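Local coordinates for attaching and effacing protein, pathogenesis factor (Escherichia coli, PDB 4E9L) that probably serves as a bacterial adhesin of the intimin/invasin family, this chain being a run of its immunoglobulin-like domains, at residues A[205-209]-A[261-265]; A[290-294]-A[322-328]; A[300-304]-A[315-319]. All blocks are in the same frame, centred on the assembly; numbering follows the deposited sequence.

How the contacts relate
The three contacts follow one another along a rod of bacterial immunoglobulin-like domains: contacts 1 and 2 meet at a domain boundary, and contact 3 lies beyond it. Contact 1 closes one end of a domain, contact 2 crosses to the following domain, and contact 3 is a hairpin inside that following domain. The centres of contacts 1 and 2 lie 9 Å apart and the two touch directly: Asn326 ND2 is 2.9 Å from Gly264 O and Val206 O is 2.9 Å from Ile290 N, both probably hydrogen bonds. Contact 3 lies within the chain between 294 and 322; its Phe318 CZ packs 3.8 Å from Met294 CE of contact 2. Contacts 1 and 3 do not touch, their nearest atoms about 13 Å apart.

Contact 1 of 3, residues A[205-209]-A[261-265]; sequences HVKAG and TTGGK
Thr262 OG1 lies at a meeting point of backbone groups: Gly209 N donates to it over 3.0 Å in a weak, bent bond (129° at the hydrogen), Lys207 O stands 3.2 Å from it, and its strongest partner is Glu210 O, just beyond the first segment. The contact closes one end of an immunoglobulin-like beta sandwich of the invasin type. Residues 205-209 leave edge strand 205-207 and turn toward strand 211-217, while 261-265 form the loop that carries the chain from strand 255-261 to strand 267-275. Strands 205-207 and 255-261 belong to different sheets, so the loop ties the two together at this end.

The threonine works with both branches. Its hydroxyl sits between the backbone N and the carbonyl carbon (chi1 66°), which turns OG1 to the bend at Gly209 and sends CG2 inward, where the methyl meets Val206 CG1 at 3.8 Å. These two side chains cross at a slant; Val206 also rests on Leu287 and Thr212, and Thr262 on Val289, so the methyl contact belongs to the buried interior of the sandwich.

The N-H of Gly209 is shared: besides the hydroxyl it points weakly to Gly263 O, in a similarly bent bond. Neither bond is straight, as expected of one proton divided between two acceptors. Gly209 CA adds a CA-H...O contact to Thr262 O at 3.5 Å. Gly209 has a positive phi (93°), which glycine adopts readily.

Ala208 is buried beside this bend and also touches Asp322 and Tyr324 of the next domain. Its methyl lies against the loop, CB 3.4 Å from Gly263 O.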
loop_
_atom_site.group_PDB
_atom_site.type_symbol
_atom_site.label_atom_id
_atom_site.label_comp_id
_atom_site.label_asym_id
_atom_site.label_seq_id
_atom_site.Cartn_x
_atom_site.Cartn_y
_atom_site.Cartn_z
ATOM N N HIS A 205 -2.340 -1.239 -13.380
ATOM C CA HIS A 205 -3.279 -1.906 -14.277
ATOM C C HIS A 205 -3.758 -3.139 -13.525
ATOM O O HIS A 205 -2.941 -3.959 -13.096
ATOM C CB HIS A 205 -2.641 -2.260 -15.636
ATOM C CG HIS A 205 -2.371 -1.051 -16.472
ATOM N ND1 HIS A 205 -1.304 -0.210 -16.203
ATOM C CD2 HIS A 205 -3.078 -0.543 -17.507
ATOM C CE1 HIS A 205 -1.395 0.776 -17.083
ATOM N NE2 HIS A 205 -2.449 0.618 -17.889
ATOM N N VAL A 206 -5.064 -3.223 -13.270
ATOM C CA VAL A 206 -5.620 -4.360 -12.517
ATOM C C VAL A 206 -6.757 -4.973 -13.329
ATOM O O VAL A 206 -7.577 -4.238 -13.886
ATOM C CB VAL A 206 -6.067 -3.958 -11.072
ATOM C CG1 VAL A 206 -6.697 -5.137 -10.321
ATOM C CG2 VAL A 206 -4.897 -3.375 -10.271
ATOM N N LYS A 207 -6.775 -6.302 -13.435
ATOM C CA LYS A 207 -7.832 -7.010 -14.157
ATOM C C LYS A 207 -9.139 -6.964 -13.359
ATOM O O LYS A 207 -9.115 -7.086 -12.124
ATOM C CB LYS A 207 -7.429 -8.450 -14.460
ATOM C CG LYS A 207 -6.277 -8.555 -15.445
ATOM C CD LYS A 207 -6.140 -9.998 -15.916
ATOM C CE LYS A 207 -5.123 -10.139 -17.029
ATOM N NZ LYS A 207 -3.731 -10.190 -16.512
ATOM N N ALA A 208 -10.277 -6.765 -14.071
ATOM C CA ALA A 208 -11.615 -6.691 -13.473
ATOM C C ALA A 208 -11.862 -7.911 -12.577
ATOM O O ALA A 208 -11.651 -9.034 -13.000
ATOM C CB ALA A 208 -12.683 -6.616 -14.576
ATOM N N GLY A 209 -12.265 -7.662 -11.336
ATOM C CA GLY A 209 -12.503 -8.710 -10.342
ATOM C C GLY A 209 -11.292 -8.992 -9.467
ATOM O O GLY A 209 -11.421 -9.648 -8.435
ATOM N N THR A 261 -10.177 -3.969 -4.171
ATOM C CA THR A 261 -10.721 -4.987 -5.074
ATOM C C THR A 261 -11.519 -4.269 -6.159
ATOM O O THR A 261 -12.399 -3.472 -5.843
ATOM C CB THR A 261 -11.611 -6.022 -4.334
ATOM O OG1 THR A 261 -10.953 -6.508 -3.161
ATOM C CG2 THR A 261 -12.000 -7.210 -5.239
ATOM N N THR A 262 -11.231 -4.554 -7.423
ATOM C CA THR A 262 -12.001 -3.941 -8.525
ATOM C C THR A 262 -13.255 -4.787 -8.765
ATOM O O THR A 262 -13.286 -5.952 -8.380
ATOM C CB THR A 262 -11.159 -3.891 -9.817
ATOM O OG1 THR A 262 -10.932 -5.225 -10.242
ATOM C CG2 THR A 262 -9.827 -3.157 -9.630
ATOM N N GLY A 263 -14.256 -4.208 -9.431
ATOM C CA GLY A 263 -15.459 -4.940 -9.822
ATOM C C GLY A 263 -15.409 -5.236 -11.315
ATOM O O GLY A 263 -14.323 -5.232 -11.899
ATOM N N GLY A 264 -16.576 -5.397 -11.945
ATOM C CA GLY A 264 -16.688 -5.718 -13.371
ATOM C C GLY A 264 -16.594 -4.559 -14.350
ATOM O O GLY A 264 -16.652 -4.758 -15.575
ATOM N N LYS A 265 -16.490 -3.337 -13.812
ATOM C CA LYS A 265 -16.436 -2.119 -14.619
ATOM C C LYS A 265 -14.988 -1.747 -14.907
ATOM O O LYS A 265 -14.199 -1.614 -13.975
ATOM C CB LYS A 265 -17.161 -0.977 -13.879
ATOM C CG LYS A 265 -17.808 0.020 -14.812
ATOM C CD LYS A 265 -18.734 0.947 -14.053
ATOM C CE LYS A 265 -19.340 1.975 -14.972
ATOM N NZ LYS A 265 -19.729 3.202 -14.217
#

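Contact 2 of 3, residues A[290-294]-A[322-328]; sequences IAGEM and DAYGNPV
This is a contact between a linker and a loop, placed where one immunoglobulin-like domain of the invasin type hands over to the next. Residues 290-294 run out of strand 278-290 into the following domain, and 322-328 form a loop after strand 313-319 that folds back over them. Its organising feature is an Asx turn at Asp322, combined with a type I beta turn from Asp322 to Gly325.

The buried carboxylate of Asp322 joins the two segments. OD2 receives the N-H of Gly292 over 2.7 Å in a nearly straight bond (165°) on its anti lone pair, while its syn lone pair takes Asn326 ND2, and OD2 lies almost in the plane of that amide. OD1 accepts Tyr324 N and Asn326 N from opposite faces of the carboxylate plane. Four N-H groups thus fix the rotation of the carboxylate and probably help to keep it ionised. A chi1 of 72° brings the group back over its own turn, and the edge of the Tyr324 ring faces OD2. The same ND2 of Asn326 reaches the preceding domain.

Beside this polar cluster Ala291 turns its methyl to the loop, CB standing 3.8 Å from Val328 CG2 and 3.4 Å from Pro327 O. The Gly292 backbone lies close against the Asp322 carboxylate. Further along the linker, a water bridges the segments, donating to Glu293 O at 2.7 Å and accepting from Ala323 N at 2.9 Å.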
loop_
_atom_site.group_PDB
_atom_site.type_symbol
_atom_site.label_atom_id
_atom_site.label_comp_id
_atom_site.label_asym_id
_atom_site.label_seq_id
_atom_site.Cartn_x
_atom_site.Cartn_y
_atom_site.Cartn_z
ATOM N N ILE A 290 -8.554 -2.931 -16.257
ATOM C CA ILE A 290 -8.577 -3.550 -17.581
ATOM C C ILE A 290 -9.493 -4.766 -17.528
ATOM O O ILE A 290 -9.968 -5.093 -16.439
ATOM C CB ILE A 290 -7.132 -3.852 -18.057
ATOM C CG1 ILE A 290 -6.428 -4.935 -17.173
ATOM C CG2 ILE A 290 -6.316 -2.523 -18.128
ATOM C CD1 ILE A 290 -5.099 -5.555 -17.794
ATOM N N ALA A 291 -9.763 -5.443 -18.672
ATOM C CA ALA A 291 -10.642 -6.620 -18.646
ATOM C C ALA A 291 -10.141 -7.709 -17.706
ATOM O O ALA A 291 -8.928 -7.856 -17.498
ATOM C CB ALA A 291 -10.848 -7.184 -20.062
ATOM N N GLY A 292 -11.077 -8.473 -17.146
ATOM C CA GLY A 292 -10.733 -9.575 -16.260
ATOM C C GLY A 292 -10.093 -10.729 -17.017
ATOM O O GLY A 292 -9.871 -10.650 -18.241
ATOM N N GLU A 293 -9.769 -11.804 -16.284
ATOM C CA GLU A 293 -9.228 -13.051 -16.843
ATOM C C GLU A 293 -10.207 -13.490 -17.950
ATOM O O GLU A 293 -11.426 -13.379 -17.764
ATOM C CB GLU A 293 -9.234 -14.133 -15.733
ATOM C CG GLU A 293 -8.519 -15.432 -16.090
ATOM C CD GLU A 293 -8.328 -16.439 -14.962
ATOM O OE1 GLU A 293 -8.924 -16.252 -13.874
ATOM O OE2 GLU A 293 -7.580 -17.422 -15.170
ATOM N N MET A 294 -9.694 -13.981 -19.078
ATOM C CA MET A 294 -10.602 -14.404 -20.142
ATOM C C MET A 294 -11.576 -15.511 -19.707
ATOM O O MET A 294 -11.254 -16.352 -18.863
ATOM C CB MET A 294 -9.877 -14.687 -21.463
ATOM C CG MET A 294 -9.207 -16.025 -21.540
ATOM S SD MET A 294 -10.268 -17.266 -22.336
ATOM C CE MET A 294 -10.629 -16.458 -23.871
ATOM N N ASP A 322 -14.160 -11.269 -20.988
ATOM C CA ASP A 322 -13.989 -11.680 -19.583
ATOM C C ASP A 322 -15.350 -12.178 -19.036
ATOM O O ASP A 322 -16.321 -12.275 -19.807
ATOM C CB ASP A 322 -13.339 -10.554 -18.742
ATOM C CG ASP A 322 -14.195 -9.335 -18.410
ATOM O OD1 ASP A 322 -15.396 -9.330 -18.764
ATOM O OD2 ASP A 322 -13.669 -8.395 -17.782
ATOM N N ALA A 323 -15.431 -12.503 -17.731
ATOM C CA ALA A 323 -16.648 -13.021 -17.091
ATOM C C ALA A 323 -17.806 -12.029 -17.048
ATOM O O ALA A 323 -18.960 -12.432 -16.845
ATOM C CB ALA A 323 -16.332 -13.536 -15.688
ATOM N N TYR A 324 -17.510 -10.746 -17.292
ATOM C CA TYR A 324 -18.484 -9.654 -17.283
ATOM C C TYR A 324 -18.906 -9.206 -18.677
ATOM O O TYR A 324 -19.746 -8.322 -18.787
ATOM C CB TYR A 324 -17.899 -8.438 -16.536
ATOM C CG TYR A 324 -17.335 -8.782 -15.180
ATOM C CD1 TYR A 324 -18.169 -8.922 -14.070
ATOM C CD2 TYR A 324 -15.965 -8.944 -14.996
ATOM C CE1 TYR A 324 -17.647 -9.204 -12.805
ATOM C CE2 TYR A 324 -15.434 -9.247 -13.743
ATOM C CZ TYR A 324 -16.277 -9.357 -12.646
ATOM O OH TYR A 324 -15.754 -9.652 -11.408
ATOM N N GLY A 325 -18.300 -9.780 -19.710
ATOM C CA GLY A 325 -18.563 -9.417 -21.100
ATOM C C GLY A 325 -17.632 -8.334 -21.616
ATOM O O GLY A 325 -17.823 -7.856 -22.736
ATOM N N ASN A 326 -16.613 -7.911 -20.806
ATOM C CA ASN A 326 -15.680 -6.880 -21.281
ATOM C C ASN A 326 -14.774 -7.471 -22.364
ATOM O O ASN A 326 -14.226 -8.560 -22.164
ATOM C CB ASN A 326 -14.791 -6.339 -20.153
ATOM C CG ASN A 326 -15.564 -5.621 -19.082
ATOM O OD1 ASN A 326 -16.306 -4.666 -19.348
ATOM N ND2 ASN A 326 -15.405 -6.062 -17.851
ATOM N N PRO A 327 -14.528 -6.735 -23.469
ATOM C CA PRO A 327 -13.580 -7.244 -24.483
ATOM C C PRO A 327 -12.154 -7.326 -23.921
ATOM O O PRO A 327 -11.703 -6.414 -23.224
ATOM C CB PRO A 327 -13.698 -6.239 -25.635
ATOM C CG PRO A 327 -14.274 -5.007 -25.045
ATOM C CD PRO A 327 -15.068 -5.399 -23.820
ATOM N N VAL A 328 -11.474 -8.458 -24.154
ATOM C CA VAL A 328 -10.112 -8.651 -23.676
ATOM C C VAL A 328 -9.140 -8.151 -24.761
ATOM O O VAL A 328 -8.923 -8.817 -25.775
ATOM C CB VAL A 328 -9.808 -10.075 -23.152
ATOM C CG1 VAL A 328 -8.338 -10.195 -22.712
ATOM C CG2 VAL A 328 -10.750 -10.449 -22.013
HETATM O O HOH W 1 -13.149 -12.490 -15.936
#

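Contact 3 of 3, residues A[300-304]-A[315-319]; sequences TLVAD and ELTFT
Leu301 holds CG anti to its backbone N (chi1 -180°), and the turn at chi2 (66°) swings CD1 across to the partner strand, 3.8 Å from Phe318 CB. The same Leu301 CD1 lies 4.1 Å from Leu316 CB. The Leu301 and Phe318 side chains cross at about a right angle. They belong to an antiparallel beta hairpin of an immunoglobulin-like domain; the N-to-C directions of strands 300-303 and 315-319 are 164° apart.

Thr300 with Thr319 and Val302 with Thr317 are the hydrogen-bonded pairs. Each makes two backbone bonds, such as Thr317 N to Val302 O at 2.9 Å. On their face Thr300 and Thr319 lie side by side, and a water meets both hydroxyls and donates to Thr317 O at 2.7 Å. Leu301 with Phe318 and Ala303 with Leu316 are non-hydrogen-bonded pairs, turned to the other face, where Ala303 CB lies 4.0 Å from Leu316 CD2.

Beyond the last pair, Asp304 N donates to Glu315 O at 3.0 Å. The Asp304 carboxylate receives Glu315 N only weakly, and OD1 has its main partner in Thr314 OG1.

Strand 300-303 is the sheet edge, while 313-319 also pairs with strand 361-367. The face of Leu301, Ala303, Leu316 and Phe318 packs on the opposing sheet: Leu301, Ala303 and Leu316 touch Leu391 of strand 391-395, and Phe318 touches Val381 of strand 373-381.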
loop_
_atom_site.group_PDB
_atom_site.type_symbol
_atom_site.label_atom_id
_atom_site.label_comp_id
_atom_site.label_asym_id
_atom_site.label_seq_id
_atom_site.Cartn_x
_atom_site.Cartn_y
_atom_site.Cartn_z
ATOM N N THR A 300 -15.624 -16.501 -28.398
ATOM C CA THR A 300 -16.061 -17.242 -29.600
ATOM C C THR A 300 -14.966 -17.339 -30.655
ATOM O O THR A 300 -14.155 -16.444 -30.783
ATOM C CB THR A 300 -17.323 -16.600 -30.246
ATOM O OG1 THR A 300 -17.036 -15.271 -30.696
ATOM C CG2 THR A 300 -18.550 -16.588 -29.323
ATOM N N LEU A 301 -14.996 -18.414 -31.459
ATOM C CA LEU A 301 -14.096 -18.619 -32.573
ATOM C C LEU A 301 -14.937 -19.046 -33.764
ATOM O O LEU A 301 -15.687 -20.009 -33.656
ATOM C CB LEU A 301 -13.032 -19.699 -32.266
ATOM C CG LEU A 301 -12.036 -19.962 -33.426
ATOM C CD1 LEU A 301 -11.137 -18.711 -33.694
ATOM C CD2 LEU A 301 -11.183 -21.175 -33.155
ATOM N N VAL A 302 -14.831 -18.327 -34.880
ATOM C CA VAL A 302 -15.528 -18.654 -36.146
ATOM C C VAL A 302 -14.486 -18.657 -37.283
ATOM O O VAL A 302 -13.438 -18.042 -37.131
ATOM C CB VAL A 302 -16.715 -17.680 -36.468
ATOM C CG1 VAL A 302 -17.791 -17.716 -35.379
ATOM C CG2 VAL A 302 -16.234 -16.246 -36.690
ATOM N N ALA A 303 -14.815 -19.278 -38.435
ATOM C CA ALA A 303 -13.994 -19.297 -39.639
ATOM C C ALA A 303 -14.855 -18.708 -40.749
ATOM O O ALA A 303 -16.073 -18.675 -40.581
ATOM C CB ALA A 303 -13.605 -20.741 -39.974
ATOM N N ASP A 304 -14.256 -18.193 -41.840
ATOM C CA ASP A 304 -15.030 -17.652 -42.971
ATOM C C ASP A 304 -15.579 -18.777 -43.901
ATOM O O ASP A 304 -16.396 -18.515 -44.779
ATOM C CB ASP A 304 -14.232 -16.583 -43.764
ATOM C CG ASP A 304 -12.970 -17.064 -44.470
ATOM O OD1 ASP A 304 -12.827 -18.277 -44.671
ATOM O OD2 ASP A 304 -12.173 -16.212 -44.910
ATOM N N GLU A 315 -9.918 -17.660 -42.921
ATOM C CA GLU A 315 -9.687 -16.635 -41.914
ATOM C C GLU A 315 -10.404 -17.046 -40.619
ATOM O O GLU A 315 -11.573 -17.418 -40.664
ATOM C CB GLU A 315 -10.263 -15.297 -42.419
ATOM C CG GLU A 315 -9.953 -14.133 -41.516
ATOM C CD GLU A 315 -10.705 -12.862 -41.862
ATOM O OE1 GLU A 315 -11.945 -12.820 -41.668
ATOM O OE2 GLU A 315 -10.043 -11.893 -42.301
ATOM N N LEU A 316 -9.708 -16.959 -39.476
ATOM C CA LEU A 316 -10.261 -17.265 -38.156
ATOM C C LEU A 316 -10.530 -15.936 -37.478
ATOM O O LEU A 316 -9.684 -15.040 -37.557
ATOM C CB LEU A 316 -9.241 -18.076 -37.291
ATOM C CG LEU A 316 -8.828 -19.444 -37.831
ATOM C CD1 LEU A 316 -7.897 -20.159 -36.838
ATOM C CD2 LEU A 316 -10.056 -20.302 -38.203
ATOM N N THR A 317 -11.695 -15.801 -36.820
ATOM C CA THR A 317 -12.049 -14.599 -36.049
ATOM C C THR A 317 -12.311 -15.027 -34.621
ATOM O O THR A 317 -13.257 -15.774 -34.352
ATOM C CB THR A 317 -13.216 -13.797 -36.670
ATOM O OG1 THR A 317 -12.864 -13.407 -37.993
ATOM C CG2 THR A 317 -13.529 -12.513 -35.869
ATOM N N PHE A 318 -11.433 -14.581 -33.714
ATOM C CA PHE A 318 -11.486 -14.925 -32.308
ATOM C C PHE A 318 -11.891 -13.708 -31.482
ATOM O O PHE A 318 -11.196 -12.696 -31.517
ATOM C CB PHE A 318 -10.150 -15.544 -31.856
ATOM C CG PHE A 318 -10.047 -15.803 -30.372
ATOM C CD1 PHE A 318 -10.947 -16.654 -29.730
ATOM C CD2 PHE A 318 -9.087 -15.155 -29.604
ATOM C CE1 PHE A 318 -10.872 -16.868 -28.352
ATOM C CE2 PHE A 318 -9.022 -15.359 -28.215
ATOM C CZ PHE A 318 -9.925 -16.206 -27.600
ATOM N N THR A 319 -13.068 -13.792 -30.795
ATOM C CA THR A 319 -13.604 -12.693 -29.972
ATOM C C THR A 319 -13.398 -13.095 -28.537
ATOM O O THR A 319 -13.912 -14.121 -28.103
ATOM C CB THR A 319 -15.080 -12.420 -30.300
ATOM O OG1 THR A 319 -15.149 -11.989 -31.652
ATOM C CG2 THR A 319 -15.706 -11.347 -29.384
HETATM O O HOH W 2 -15.355 -14.528 -33.119
#